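Maleylacetate reductase (Agrobacterium tumefaciens, PDB 3HL0) catalyses the NADH-dependent reduction of maleylacetate to 3-oxoadipate, probably as a step in the breakdown of gamma-resorcylate. Local coordinates at residues A[12-17]-A[29-34]; A[36-41]-A[81-86]; A[102-107]-A[122-127]; A[151-156]-A[220-225]. One frame throughout, in Å; residues are numbered along the deposited sequence.

Contact 1: residues A[12-17]-A[29-34]; sequences PARIVF and IRRLGL
Two arginines from different parts of the backbone meet guanidinium to guanidinium: Arg14 reaches out from the 12-17 segment and Arg31 from the end of helix 25-31. The close part of the contact is small. Arg31 NE lies over the centre of the Arg14 group, 3.2 Å from Arg14 CZ, and the two planes are inclined by only 24°, although the side chains as a whole cross at about a right angle. Arg14 NH1 and Arg31 NE, 3.3 Å apart, are both donors and form no bond. The salt bridge of Arg14 NE with Glu28 probably offsets part of the like charge. The extended chains, CG to NE, carry the meeting point far from both backbones; Arg14 CA and Leu32 CA are still 10.8 Å apart. Beyond the guanidinium pair the contact is loose and superficial, with Arg31 exposed to solvent. The helix end packs on the sheet through Leu32, against Ile115 and Val150. The helix closes in a Schellman motif, with Gly33 at positive phi and Leu34 N bonded to Ile29 O at 3.2 Å. Strand 15-17, an outermost strand, and helix 25-31 here belong to the Rossmann-type nucleotide-binding domain of iron-containing alcohol dehydrogenases.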
loop_
_atom_site.group_PDB
_atom_site.type_symbol
_atom_site.label_atom_id
_atom_site.label_comp_id
_atom_site.label_asym_id
_atom_site.label_seq_id
_atom_site.Cartn_x
_atom_site.Cartn_y
_atom_site.Cartn_z
ATOM N N PRO A 12 4.424 10.450 -29.943
ATOM C CA PRO A 12 3.507 9.489 -30.581
ATOM C C PRO A 12 2.538 8.912 -29.559
ATOM O O PRO A 12 2.908 8.628 -28.398
ATOM C CB PRO A 12 4.430 8.393 -31.109
ATOM C CG PRO A 12 5.740 8.546 -30.396
ATOM C CD PRO A 12 5.807 9.951 -29.805
ATOM N N ALA A 13 1.297 8.727 -29.979
ATOM C CA ALA A 13 0.274 8.277 -29.042
ATOM C C ALA A 13 -0.871 7.607 -29.774
ATOM O O ALA A 13 -1.281 8.069 -30.842
ATOM C CB ALA A 13 -0.260 9.481 -28.231
ATOM N N ARG A 14 -1.396 6.538 -29.187
ATOM C CA ARG A 14 -2.683 6.005 -29.610
ATOM C C ARG A 14 -3.495 5.801 -28.349
ATOM O O ARG A 14 -3.177 4.935 -27.554
ATOM C CB ARG A 14 -2.568 4.692 -30.393
ATOM C CG ARG A 14 -3.969 4.083 -30.674
ATOM C CD ARG A 14 -3.949 2.995 -31.741
ATOM N NE ARG A 14 -5.250 2.340 -31.759
ATOM C CZ ARG A 14 -6.278 2.719 -32.519
ATOM N NH1 ARG A 14 -6.159 3.750 -33.358
ATOM N NH2 ARG A 14 -7.435 2.050 -32.444
ATOM N N ILE A 15 -4.487 6.658 -28.141
ATOM C CA ILE A 15 -5.272 6.668 -26.903
ATOM C C ILE A 15 -6.690 6.273 -27.222
ATOM O O ILE A 15 -7.347 6.956 -28.010
ATOM C CB ILE A 15 -5.278 8.100 -26.287
ATOM C CG1 ILE A 15 -3.840 8.697 -26.217
ATOM C CG2 ILE A 15 -6.027 8.083 -24.927
ATOM C CD1 ILE A 15 -2.834 7.871 -25.307
ATOM N N VAL A 16 -7.156 5.147 -26.655
ATOM C CA VAL A 16 -8.531 4.659 -26.871
ATOM C C VAL A 16 -9.320 4.958 -25.596
ATOM O O VAL A 16 -8.897 4.542 -24.533
ATOM C CB VAL A 16 -8.519 3.156 -27.108
ATOM C CG1 VAL A 16 -9.957 2.649 -27.270
ATOM C CG2 VAL A 16 -7.665 2.800 -28.380
ATOM N N PHE A 17 -10.401 5.732 -25.670
ATOM C CA PHE A 17 -11.084 6.166 -24.447
ATOM C C PHE A 17 -12.563 5.888 -24.558
ATOM O O PHE A 17 -13.256 6.492 -25.391
ATOM C CB PHE A 17 -10.867 7.678 -24.223
ATOM C CG PHE A 17 -11.200 8.145 -22.829
ATOM C CD1 PHE A 17 -10.181 8.599 -21.973
ATOM C CD2 PHE A 17 -12.500 8.228 -22.412
ATOM C CE1 PHE A 17 -10.472 9.022 -20.668
ATOM C CE2 PHE A 17 -12.793 8.648 -21.108
ATOM C CZ PHE A 17 -11.777 9.070 -20.262
ATOM N N ILE A 29 -4.212 -5.345 -29.942
ATOM C CA ILE A 29 -3.070 -6.252 -30.134
ATOM C C ILE A 29 -2.912 -6.516 -31.629
ATOM O O ILE A 29 -1.807 -6.423 -32.190
ATOM C CB ILE A 29 -3.214 -7.568 -29.311
ATOM C CG1 ILE A 29 -3.122 -7.264 -27.811
ATOM C CG2 ILE A 29 -2.152 -8.666 -29.718
ATOM C CD1 ILE A 29 -3.523 -8.472 -26.931
ATOM N N ARG A 30 -4.026 -6.830 -32.278
ATOM C CA ARG A 30 -3.980 -7.161 -33.707
ATOM C C ARG A 30 -3.514 -5.977 -34.554
ATOM O O ARG A 30 -2.738 -6.157 -35.511
ATOM C CB ARG A 30 -5.336 -7.686 -34.174
ATOM C CG ARG A 30 -5.633 -9.082 -33.654
ATOM C CD ARG A 30 -6.846 -9.665 -34.341
ATOM N NE ARG A 30 -7.451 -10.743 -33.553
ATOM C CZ ARG A 30 -8.545 -10.596 -32.799
ATOM N NH1 ARG A 30 -9.030 -11.625 -32.104
ATOM N NH2 ARG A 30 -9.159 -9.419 -32.740
ATOM N N ARG A 31 -3.943 -4.774 -34.162
ATOM C CA ARG A 31 -3.634 -3.528 -34.878
ATOM C C ARG A 31 -2.131 -3.216 -34.883
ATOM O O ARG A 31 -1.616 -2.638 -35.848
ATOM C CB ARG A 31 -4.447 -2.378 -34.290
ATOM C CG ARG A 31 -4.383 -1.063 -35.049
ATOM C CD ARG A 31 -5.354 -0.045 -34.469
ATOM N NE ARG A 31 -5.314 1.210 -35.219
ATOM C CZ ARG A 31 -6.117 1.510 -36.237
ATOM N NH1 ARG A 31 -7.056 0.650 -36.638
ATOM N NH2 ARG A 31 -5.983 2.675 -36.860
ATOM N N LEU A 32 -1.426 -3.621 -33.829
ATOM C CA LEU A 32 0.033 -3.572 -33.801
ATOM C C LEU A 32 0.713 -4.683 -34.620
ATOM O O LEU A 32 1.948 -4.729 -34.696
ATOM C CB LEU A 32 0.548 -3.612 -32.356
ATOM C CG LEU A 32 0.198 -2.458 -31.405
ATOM C CD1 LEU A 32 0.378 -2.906 -29.928
ATOM C CD2 LEU A 32 1.026 -1.203 -31.706
ATOM N N GLY A 33 -0.070 -5.587 -35.212
ATOM C CA GLY A 33 0.488 -6.759 -35.904
ATOM C C GLY A 33 1.120 -7.785 -34.976
ATOM O O GLY A 33 1.983 -8.560 -35.390
ATOM N N LEU A 34 0.670 -7.790 -33.716
ATOM C CA LEU A 34 1.188 -8.691 -32.685
ATOM C C LEU A 34 0.152 -9.750 -32.293
ATOM O O LEU A 34 -1.015 -9.676 -32.709
ATOM C CB LEU A 34 1.596 -7.849 -31.447
ATOM C CG LEU A 34 2.643 -6.771 -31.769
ATOM C CD1 LEU A 34 2.944 -5.930 -30.529
ATOM C CD2 LEU A 34 3.920 -7.352 -32.379
#

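Contact 2: residues A[36-41]-A[81-86]; sequences RALVLS and EAYRAA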
loop_
_atom_site.group_PDB
_atom_site.type_symbol
_atom_site.label_atom_id
_atom_site.label_comp_id
_atom_site.label_asym_id
_atom_site.label_seq_id
_atom_site.Cartn_x
_atom_site.Cartn_y
_atom_site.Cartn_z
ATOM N N ARG A 36 0.766 -12.146 -29.058
ATOM C CA ARG A 36 1.129 -12.899 -27.852
ATOM C C ARG A 36 1.417 -11.972 -26.664
ATOM O O ARG A 36 2.562 -11.592 -26.391
ATOM C CB ARG A 36 2.323 -13.835 -28.128
ATOM C CG ARG A 36 2.042 -14.989 -29.139
ATOM C CD ARG A 36 1.057 -16.044 -28.584
ATOM N NE ARG A 36 1.725 -17.038 -27.729
ATOM C CZ ARG A 36 1.121 -17.775 -26.794
ATOM N NH1 ARG A 36 -0.187 -17.659 -26.557
ATOM N NH2 ARG A 36 1.836 -18.630 -26.074
ATOM N N ALA A 37 0.364 -11.587 -25.958
ATOM C CA ALA A 37 0.512 -10.610 -24.871
ATOM C C ALA A 37 0.841 -11.232 -23.533
ATOM O O ALA A 37 0.239 -12.216 -23.140
ATOM C CB ALA A 37 -0.768 -9.785 -24.719
ATOM N N LEU A 38 1.782 -10.638 -22.803
ATOM C CA LEU A 38 1.951 -10.991 -21.397
ATOM C C LEU A 38 1.188 -9.948 -20.565
ATOM O O LEU A 38 1.517 -8.752 -20.611
ATOM C CB LEU A 38 3.441 -11.035 -21.017
ATOM C CG LEU A 38 3.784 -11.327 -19.546
ATOM C CD1 LEU A 38 3.551 -12.823 -19.192
ATOM C CD2 LEU A 38 5.228 -10.927 -19.244
ATOM N N VAL A 39 0.146 -10.389 -19.853
ATOM C CA VAL A 39 -0.670 -9.445 -19.071
ATOM C C VAL A 39 0.002 -9.228 -17.707
ATOM O O VAL A 39 0.399 -10.203 -17.050
ATOM C CB VAL A 39 -2.124 -9.981 -18.881
ATOM C CG1 VAL A 39 -2.992 -8.922 -18.139
ATOM C CG2 VAL A 39 -2.758 -10.313 -20.216
ATOM N N LEU A 40 0.125 -7.974 -17.276
ATOM C CA LEU A 40 0.838 -7.646 -16.053
ATOM C C LEU A 40 -0.108 -7.050 -15.000
ATOM O O LEU A 40 -1.025 -6.294 -15.331
ATOM C CB LEU A 40 1.909 -6.577 -16.365
ATOM C CG LEU A 40 2.901 -6.903 -17.470
ATOM C CD1 LEU A 40 3.781 -5.660 -17.616
ATOM C CD2 LEU A 40 3.724 -8.152 -17.137
ATOM N N SER A 41 0.138 -7.370 -13.733
ATOM C CA SER A 41 -0.569 -6.726 -12.607
ATOM C C SER A 41 0.211 -6.864 -11.316
ATOM O O SER A 41 1.213 -7.576 -11.258
ATOM C CB SER A 41 -1.962 -7.347 -12.376
ATOM O OG SER A 41 -1.847 -8.626 -11.793
ATOM N N GLU A 81 12.138 -12.831 -17.768
ATOM C CA GLU A 81 12.217 -14.275 -17.971
ATOM C C GLU A 81 10.827 -14.832 -18.329
ATOM O O GLU A 81 10.720 -15.672 -19.209
ATOM C CB GLU A 81 12.804 -14.974 -16.748
ATOM C CG GLU A 81 14.269 -14.640 -16.548
ATOM C CD GLU A 81 14.806 -15.034 -15.173
ATOM O OE1 GLU A 81 13.995 -15.276 -14.246
ATOM O OE2 GLU A 81 16.054 -15.093 -15.025
ATOM N N ALA A 82 9.774 -14.326 -17.674
ATOM C CA ALA A 82 8.405 -14.763 -17.966
ATOM C C ALA A 82 7.961 -14.348 -19.379
ATOM O O ALA A 82 7.379 -15.174 -20.113
ATOM C CB ALA A 82 7.436 -14.215 -16.897
ATOM N N TYR A 83 8.295 -13.115 -19.771
ATOM C CA TYR A 83 8.033 -12.592 -21.125
ATOM C C TYR A 83 8.682 -13.480 -22.187
ATOM O O TYR A 83 8.058 -13.853 -23.200
ATOM C CB TYR A 83 8.533 -11.136 -21.225
ATOM C CG TYR A 83 8.343 -10.461 -22.559
ATOM C CD1 TYR A 83 7.177 -9.740 -22.838
ATOM C CD2 TYR A 83 9.341 -10.513 -23.542
ATOM C CE1 TYR A 83 6.999 -9.090 -24.056
ATOM C CE2 TYR A 83 9.173 -9.870 -24.761
ATOM C CZ TYR A 83 8.009 -9.176 -25.018
ATOM O OH TYR A 83 7.881 -8.562 -26.238
ATOM N N ARG A 84 9.943 -13.840 -21.946
ATOM C CA ARG A 84 10.671 -14.688 -22.890
ATOM C C ARG A 84 10.058 -16.077 -22.951
ATOM O O ARG A 84 9.724 -16.572 -24.053
ATOM C CB ARG A 84 12.171 -14.719 -22.553
ATOM C CG ARG A 84 12.794 -13.343 -22.827
ATOM C CD ARG A 84 14.267 -13.242 -22.493
ATOM N NE ARG A 84 14.771 -11.951 -22.946
ATOM C CZ ARG A 84 15.758 -11.273 -22.375
ATOM N NH1 ARG A 84 16.359 -11.752 -21.287
ATOM N NH2 ARG A 84 16.118 -10.091 -22.872
ATOM N N ALA A 85 9.887 -16.699 -21.787
ATOM C CA ALA A 85 9.366 -18.078 -21.747
ATOM C C ALA A 85 7.989 -18.212 -22.405
ATOM O O ALA A 85 7.678 -19.225 -23.051
ATOM C CB ALA A 85 9.345 -18.606 -20.317
ATOM N N ALA A 86 7.174 -17.181 -22.244
ATOM C CA ALA A 86 5.844 -17.139 -22.859
ATOM C C ALA A 86 5.844 -16.892 -24.371
ATOM O O ALA A 86 4.803 -17.039 -25.028
ATOM C CB ALA A 86 4.996 -16.062 -22.160
#
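With CG anti to its backbone N (chi1 177°), Leu38 extends from strand 37-40 to helix 73-85, while the bends at chi2 and chi3 fold the Arg36 chain so that its NH2 end comes near Ala86. The setting is a beta-alpha-beta crossover of the Rossmann-type sheet: helix 73-85 connects strand 60-64 to strand 90-95 and passes over strand 37-40, which lies between them. Leu38 CD2 does the touching. It rests against the helix backbone, 3.8 Å from Tyr83 CA, and meets the Tyr83 ring at its edge, near the ring plane. The Tyr83 side chain also packs on Ala88 and Ala112. Ala82 and Ala86, whose CB atoms point to the strand, are short enough for the helix to lie close; Ala82 also touches Phe64, and Ala86 touches Ala61, both of strand 60-64. At the strand's N-terminal end the polar approach is long, and no hydrogen bond forms across the segments: Ala86 O lies oblique to the Arg36 guanidinium plane, 3.5 Å from Arg36 NH2.

Contact 3: residues A[102-107]-A[122-127]; sequences LGKAIA and AGSEVT. With NAD (nicotinamide-adenine-dinucleotide), chain D.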
loop_
_atom_site.group_PDB
_atom_site.type_symbol
_atom_site.label_atom_id
_atom_site.label_comp_id
_atom_site.label_asym_id
_atom_site.label_seq_id
_atom_site.Cartn_x
_atom_site.Cartn_y
_atom_site.Cartn_z
ATOM N N LEU A 102 6.373 -1.539 -14.320
ATOM C CA LEU A 102 6.884 -2.881 -14.661
ATOM C C LEU A 102 6.882 -3.098 -16.183
ATOM O O LEU A 102 7.869 -3.581 -16.753
ATOM C CB LEU A 102 6.098 -3.984 -13.904
ATOM C CG LEU A 102 6.572 -5.398 -14.312
ATOM C CD1 LEU A 102 8.069 -5.635 -13.972
ATOM C CD2 LEU A 102 5.666 -6.485 -13.663
ATOM N N GLY A 103 5.793 -2.717 -16.851
ATOM C CA GLY A 103 5.735 -2.867 -18.314
ATOM C C GLY A 103 6.803 -2.043 -19.007
ATOM O O GLY A 103 7.398 -2.482 -20.012
ATOM N N LYS A 104 7.053 -0.844 -18.465
ATOM C CA LYS A 104 8.089 0.014 -19.022
ATOM C C LYS A 104 9.466 -0.613 -18.831
ATOM O O LYS A 104 10.312 -0.554 -19.741
ATOM C CB LYS A 104 8.049 1.399 -18.377
ATOM C CG LYS A 104 6.912 2.310 -18.840
ATOM C CD LYS A 104 6.827 3.552 -17.946
ATOM C CE LYS A 104 6.095 4.677 -18.698
ATOM N NZ LYS A 104 6.109 5.949 -17.876
ATOM N N ALA A 105 9.712 -1.192 -17.658
ATOM C CA ALA A 105 11.013 -1.804 -17.378
ATOM C C ALA A 105 11.247 -3.036 -18.244
ATOM O O ALA A 105 12.398 -3.319 -18.602
ATOM C CB ALA A 105 11.145 -2.159 -15.888
ATOM N N ILE A 106 10.181 -3.782 -18.542
ATOM C CA ILE A 106 10.272 -4.933 -19.460
ATOM C C ILE A 106 10.547 -4.406 -20.876
ATOM O O ILE A 106 11.418 -4.911 -21.554
ATOM C CB ILE A 106 8.967 -5.790 -19.433
ATOM C CG1 ILE A 106 8.811 -6.470 -18.078
ATOM C CG2 ILE A 106 8.945 -6.814 -20.586
ATOM C CD1 ILE A 106 7.385 -7.025 -17.839
ATOM N N ALA A 107 9.835 -3.364 -21.305
ATOM C CA ALA A 107 10.087 -2.758 -22.619
ATOM C C ALA A 107 11.536 -2.274 -22.760
ATOM O O ALA A 107 12.153 -2.462 -23.835
ATOM C CB ALA A 107 9.106 -1.597 -22.870
ATOM N N ALA A 122 -2.362 8.216 -11.913
ATOM C CA ALA A 122 -0.908 8.540 -11.902
ATOM C C ALA A 122 -0.400 9.132 -13.219
ATOM O O ALA A 122 0.500 9.982 -13.204
ATOM C CB ALA A 122 -0.079 7.245 -11.566
ATOM N N GLY A 123 -0.931 8.640 -14.354
ATOM C CA GLY A 123 -0.540 9.249 -15.636
ATOM C C GLY A 123 0.730 8.713 -16.285
ATOM O O GLY A 123 1.109 9.202 -17.346
ATOM N N SER A 124 1.388 7.725 -15.655
ATOM C CA SER A 124 2.662 7.145 -16.208
ATOM C C SER A 124 2.486 6.617 -17.622
ATOM O O SER A 124 3.460 6.578 -18.415
ATOM C CB SER A 124 3.071 5.977 -15.325
ATOM O OG SER A 124 4.357 5.473 -15.702
ATOM N N GLU A 125 1.266 6.177 -17.937
ATOM C CA GLU A 125 0.949 5.581 -19.253
ATOM C C GLU A 125 1.284 6.468 -20.471
ATOM O O GLU A 125 1.413 5.940 -21.604
ATOM C CB GLU A 125 -0.497 5.127 -19.313
ATOM C CG GLU A 125 -1.474 6.295 -19.162
ATOM C CD GLU A 125 -1.873 6.622 -17.708
ATOM O OE1 GLU A 125 -1.214 6.186 -16.735
ATOM O OE2 GLU A 125 -2.877 7.350 -17.557
ATOM N N VAL A 126 1.387 7.789 -20.252
ATOM C CA VAL A 126 1.737 8.712 -21.348
ATOM C C VAL A 126 2.996 9.522 -21.057
ATOM O O VAL A 126 3.184 10.648 -21.562
ATOM C CB VAL A 126 0.562 9.666 -21.741
ATOM C CG1 VAL A 126 -0.550 8.885 -22.499
ATOM C CG2 VAL A 126 0.022 10.360 -20.491
ATOM N N THR A 127 3.901 8.923 -20.285
ATOM C CA THR A 127 5.200 9.551 -20.095
ATOM C C THR A 127 6.335 8.614 -20.496
ATOM O O THR A 127 6.188 7.379 -20.461
ATOM C CB THR A 127 5.485 9.989 -18.615
ATOM O OG1 THR A 127 6.024 8.871 -17.891
ATOM C CG2 THR A 127 4.275 10.574 -17.944
HETATM P PA NAD D . 0.134 1.890 -7.491
HETATM O O1A NAD D . 0.257 1.525 -8.930
HETATM O O2A NAD D . 1.315 1.698 -6.619
HETATM O O5B NAD D . -1.207 1.241 -6.923
HETATM C C5B NAD D . -1.406 1.208 -5.505
HETATM C C4B NAD D . -2.309 0.023 -5.200
HETATM O O4B NAD D . -3.611 0.289 -5.720
HETATM C C3B NAD D . -1.796 -1.277 -5.846
HETATM O O3B NAD D . -1.884 -2.395 -4.944
HETATM C C2B NAD D . -2.744 -1.438 -7.013
HETATM O O2B NAD D . -2.922 -2.783 -7.407
HETATM C C1B NAD D . -4.049 -0.828 -6.481
HETATM N N9A NAD D . -4.956 -0.356 -7.555
HETATM C C8A NAD D . -4.637 0.477 -8.610
HETATM N N7A NAD D . -5.745 0.675 -9.361
HETATM C C5A NAD D . -6.784 -0.033 -8.818
HETATM C C6A NAD D . -8.119 -0.188 -9.191
HETATM N N6A NAD D . -8.755 0.610 -10.087
HETATM N N1A NAD D . -8.895 -1.020 -8.383
HETATM C C2A NAD D . -8.369 -1.629 -7.264
HETATM N N3A NAD D . -7.061 -1.470 -6.888
HETATM C C4A NAD D . -6.280 -0.672 -7.674
HETATM O O3 NAD D . -0.197 3.481 -7.320
HETATM P PN NAD D . 0.044 4.729 -8.329
HETATM O O1N NAD D . -0.060 5.935 -7.456
HETATM O O2N NAD D . -0.888 4.531 -9.437
HETATM O O5D NAD D . 1.556 4.602 -8.837
HETATM C C5D NAD D . 2.663 4.985 -8.027
HETATM C C4D NAD D . 3.928 4.523 -8.753
HETATM O O4D NAD D . 3.905 5.061 -10.067
HETATM C C3D NAD D . 5.161 5.102 -8.071
HETATM O O3D NAD D . 6.228 4.153 -8.225
HETATM C C2D NAD D . 5.430 6.353 -8.872
HETATM O O2D NAD D . 6.777 6.822 -8.806
HETATM C C1D NAD D . 5.039 5.897 -10.265
HETATM N N1N NAD D . 4.692 6.989 -11.164
HETATM C C2N NAD D . 5.449 7.116 -12.289
HETATM C C3N NAD D . 5.163 8.135 -13.174
HETATM C C7N NAD D . 6.022 8.153 -14.371
HETATM O O7N NAD D . 5.686 9.090 -15.273
HETATM N N7N NAD D . 7.059 7.294 -14.522
HETATM C C4N NAD D . 4.065 9.044 -12.981
HETATM C C5N NAD D . 3.306 8.897 -11.817
HETATM C C6N NAD D . 3.636 7.870 -10.915
#
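Lys104 reaches from helix 97-110 to Ser124 and Thr127 of the 122-127 loop, its amine ending beside the nicotinamide of NAD. The helix is the one that follows the Gly-rich turn of this Rossmann-type domain, where Gly97 and Ser98 also bind the cofactor. From CG outward the lysine chain is fully extended, running past Gln114, Ile146 and Pro148, and this stretch carries NZ into a cluster of oxygens. NZ donates to Ser124 OG and to Ser124 O, both at 2.8 Å, and to Thr127 O at 3.0 Å, which it meets from well above the carbonyl plane, 56° out of it. A weak bond to Thr127 OG1 and another bond to Ile129 O complete the grip, so that five oxygens surround NZ. Ser124 holds OG anti to its backbone N (chi1 -173°), which aims the hydroxyl at the amine and also sets OG 3.4 Å from NAD C7N. In Thr127 the hydroxyl sits between the backbone N and the carbonyl carbon (chi1 86°); there OG1 donates to NAD O7N at 2.6 Å and accepts from Ile129 N. The lysine, itself part of the NAD pocket, probably steadies the Ser124 hydroxyl and, more weakly, that of Thr127, beside the carboxamide. Ser124 O has two donors, Lys104 NZ and Thr127 N, which reach it from opposite faces of its plane.

Contact 4: residues A[151-156]-A[220-225]; sequences VIYDAE and TALYGA
Asp154 OD1 accepts from two backbone amides, Gly20 N and Glu156 N, the latter at 3.0 Å and from above the carboxylate plane, while OD2 is bonded to Ser22 OG. The bond to Glu156 N makes an Asx turn, where strand 150-153 ends and Ala155 comes beside Leu222. Leu222 carries the contact from the helix side. Its CD2 methyl settles against the backbone of the turn, 4.0 Å from Asp154 N and 3.8 Å from Ala155 CA; its CG and CD1 both stand 3.6 Å from Tyr153 CD1. Leu222 holds CG anti to its backbone N (chi1 -166°), which sends the two methyls into the notch between ring and turn. This is an interdomain contact: strand 150-153 belongs to the parallel sheet of the Rossmann-type domain, and helix 215-234 to the helical C-terminal domain of the iron-containing alcohol dehydrogenase fold. The Tyr153 ring is further confined by Val151 CG1, 3.5 Å above one face and offset toward the ring's edge atoms, and by Trp226, whose ring meets it at about 55°. The Tyr153 hydroxyl, buried with the rest of the side chain, is hydrogen-bonded to Glu125 OE2.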
loop_
_atom_site.group_PDB
_atom_site.type_symbol
_atom_site.label_atom_id
_atom_site.label_comp_id
_atom_site.label_asym_id
_atom_site.label_seq_id
_atom_site.Cartn_x
_atom_site.Cartn_y
_atom_site.Cartn_z
ATOM N N VAL A 151 -2.635 3.259 -25.204
ATOM C CA VAL A 151 -3.258 3.332 -23.882
ATOM C C VAL A 151 -4.750 3.147 -24.077
ATOM O O VAL A 151 -5.327 3.749 -24.994
ATOM C CB VAL A 151 -3.027 4.724 -23.267
ATOM C CG1 VAL A 151 -3.677 4.812 -21.893
ATOM C CG2 VAL A 151 -1.550 5.037 -23.181
ATOM N N ILE A 152 -5.352 2.246 -23.286
ATOM C CA ILE A 152 -6.802 2.005 -23.326
ATOM C C ILE A 152 -7.367 2.507 -22.011
ATOM O O ILE A 152 -7.107 1.929 -20.955
ATOM C CB ILE A 152 -7.099 0.494 -23.530
ATOM C CG1 ILE A 152 -6.515 0.058 -24.866
ATOM C CG2 ILE A 152 -8.602 0.210 -23.488
ATOM C CD1 ILE A 152 -6.746 -1.458 -25.115
ATOM N N TYR A 153 -8.140 3.578 -22.080
ATOM C CA TYR A 153 -8.772 4.138 -20.893
ATOM C C TYR A 153 -10.215 3.659 -20.794
ATOM O O TYR A 153 -11.084 4.033 -21.616
ATOM C CB TYR A 153 -8.802 5.667 -20.961
ATOM C CG TYR A 153 -7.488 6.343 -20.639
ATOM C CD1 TYR A 153 -6.963 6.294 -19.341
ATOM C CD2 TYR A 153 -6.800 7.068 -21.618
ATOM C CE1 TYR A 153 -5.750 6.961 -19.024
ATOM C CE2 TYR A 153 -5.632 7.709 -21.333
ATOM C CZ TYR A 153 -5.106 7.674 -20.043
ATOM O OH TYR A 153 -3.945 8.322 -19.786
ATOM N N ASP A 154 -10.463 2.848 -19.766
ATOM C CA ASP A 154 -11.790 2.269 -19.557
ATOM C C ASP A 154 -12.278 2.633 -18.154
ATOM O O ASP A 154 -11.856 1.997 -17.184
ATOM C CB ASP A 154 -11.720 0.756 -19.723
ATOM C CG ASP A 154 -13.086 0.072 -19.544
ATOM O OD1 ASP A 154 -14.054 0.720 -19.110
ATOM O OD2 ASP A 154 -13.187 -1.113 -19.938
ATOM N N ALA A 155 -13.106 3.671 -18.057
ATOM C CA ALA A 155 -13.464 4.191 -16.722
ATOM C C ALA A 155 -14.192 3.116 -15.876
ATOM O O ALA A 155 -14.192 3.205 -14.648
ATOM C CB ALA A 155 -14.281 5.428 -16.834
ATOM N N GLU A 156 -14.759 2.082 -16.502
ATOM C CA GLU A 156 -15.400 1.002 -15.700
ATOM C C GLU A 156 -14.401 0.330 -14.745
ATOM O O GLU A 156 -14.797 -0.146 -13.659
ATOM C CB GLU A 156 -16.112 -0.016 -16.605
ATOM C CG GLU A 156 -17.298 0.609 -17.321
ATOM C CD GLU A 156 -18.024 -0.328 -18.309
ATOM O OE1 GLU A 156 -17.578 -1.469 -18.563
ATOM O OE2 GLU A 156 -19.057 0.120 -18.833
ATOM N N THR A 220 -14.826 11.490 -16.140
ATOM C CA THR A 220 -14.287 12.834 -16.121
ATOM C C THR A 220 -12.929 12.795 -15.412
ATOM O O THR A 220 -11.961 13.402 -15.884
ATOM C CB THR A 220 -15.264 13.795 -15.438
ATOM O OG1 THR A 220 -16.463 13.822 -16.253
ATOM C CG2 THR A 220 -14.699 15.188 -15.381
ATOM N N ALA A 221 -12.854 12.084 -14.286
ATOM C CA ALA A 221 -11.544 12.060 -13.594
ATOM C C ALA A 221 -10.464 11.346 -14.419
ATOM O O ALA A 221 -9.304 11.735 -14.407
ATOM C CB ALA A 221 -11.671 11.373 -12.247
ATOM N N LEU A 222 -10.819 10.267 -15.111
ATOM C CA LEU A 222 -9.839 9.566 -15.915
ATOM C C LEU A 222 -9.353 10.422 -17.117
ATOM O O LEU A 222 -8.177 10.420 -17.466
ATOM C CB LEU A 222 -10.438 8.238 -16.363
ATOM C CG LEU A 222 -9.440 7.243 -16.916
ATOM C CD1 LEU A 222 -8.231 6.877 -15.985
ATOM C CD2 LEU A 222 -10.178 5.954 -17.264
ATOM N N TYR A 223 -10.298 11.121 -17.750
ATOM C CA TYR A 223 -9.964 12.073 -18.797
ATOM C C TYR A 223 -8.991 13.126 -18.241
ATOM O O TYR A 223 -7.983 13.433 -18.897
ATOM C CB TYR A 223 -11.255 12.721 -19.238
ATOM C CG TYR A 223 -11.150 14.028 -19.993
ATOM C CD1 TYR A 223 -10.673 14.044 -21.309
ATOM C CD2 TYR A 223 -11.539 15.216 -19.394
ATOM C CE1 TYR A 223 -10.591 15.266 -22.011
ATOM C CE2 TYR A 223 -11.483 16.436 -20.076
ATOM C CZ TYR A 223 -11.008 16.427 -21.394
ATOM O OH TYR A 223 -10.967 17.607 -22.088
ATOM N N GLY A 224 -9.275 13.662 -17.056
ATOM C CA GLY A 224 -8.361 14.646 -16.459
ATOM C C GLY A 224 -6.992 14.013 -16.246
ATOM O O GLY A 224 -5.954 14.655 -16.508
ATOM N N ALA A 225 -6.953 12.774 -15.757
ATOM C CA ALA A 225 -5.678 12.099 -15.499
ATOM C C ALA A 225 -4.825 11.926 -16.750
ATOM O O ALA A 225 -3.594 12.089 -16.758
ATOM C CB ALA A 225 -5.942 10.732 -14.793
#

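Contacts 1, 2 and 4 all reach the six-stranded parallel sheet, while contact 3 lies by the nicotinamide. Contacts 1 and 4 share neighbouring strands: Val16 O and Tyr153 N are 2.7 Å apart, a probable hydrogen bond. Contact 1 meets contact 2 through Ile29 CD1 and Ala37 CB, 3.8 Å apart. Contact 2 reaches contact 3 where Leu40 CD1 packs 3.5 Å from Gly103 CA. The NAD-binding loop of contact 3 also packs on contact 4, with Val126 CG1 and Val151 CG2 4.0 Å apart. Contacts 2 and 4 do not touch, their nearest atoms being about 10 Å apart. The Leu222 side chain lies about 9 Å from NAD, and that of Lys104 about 9 Å from a bound calcium ion.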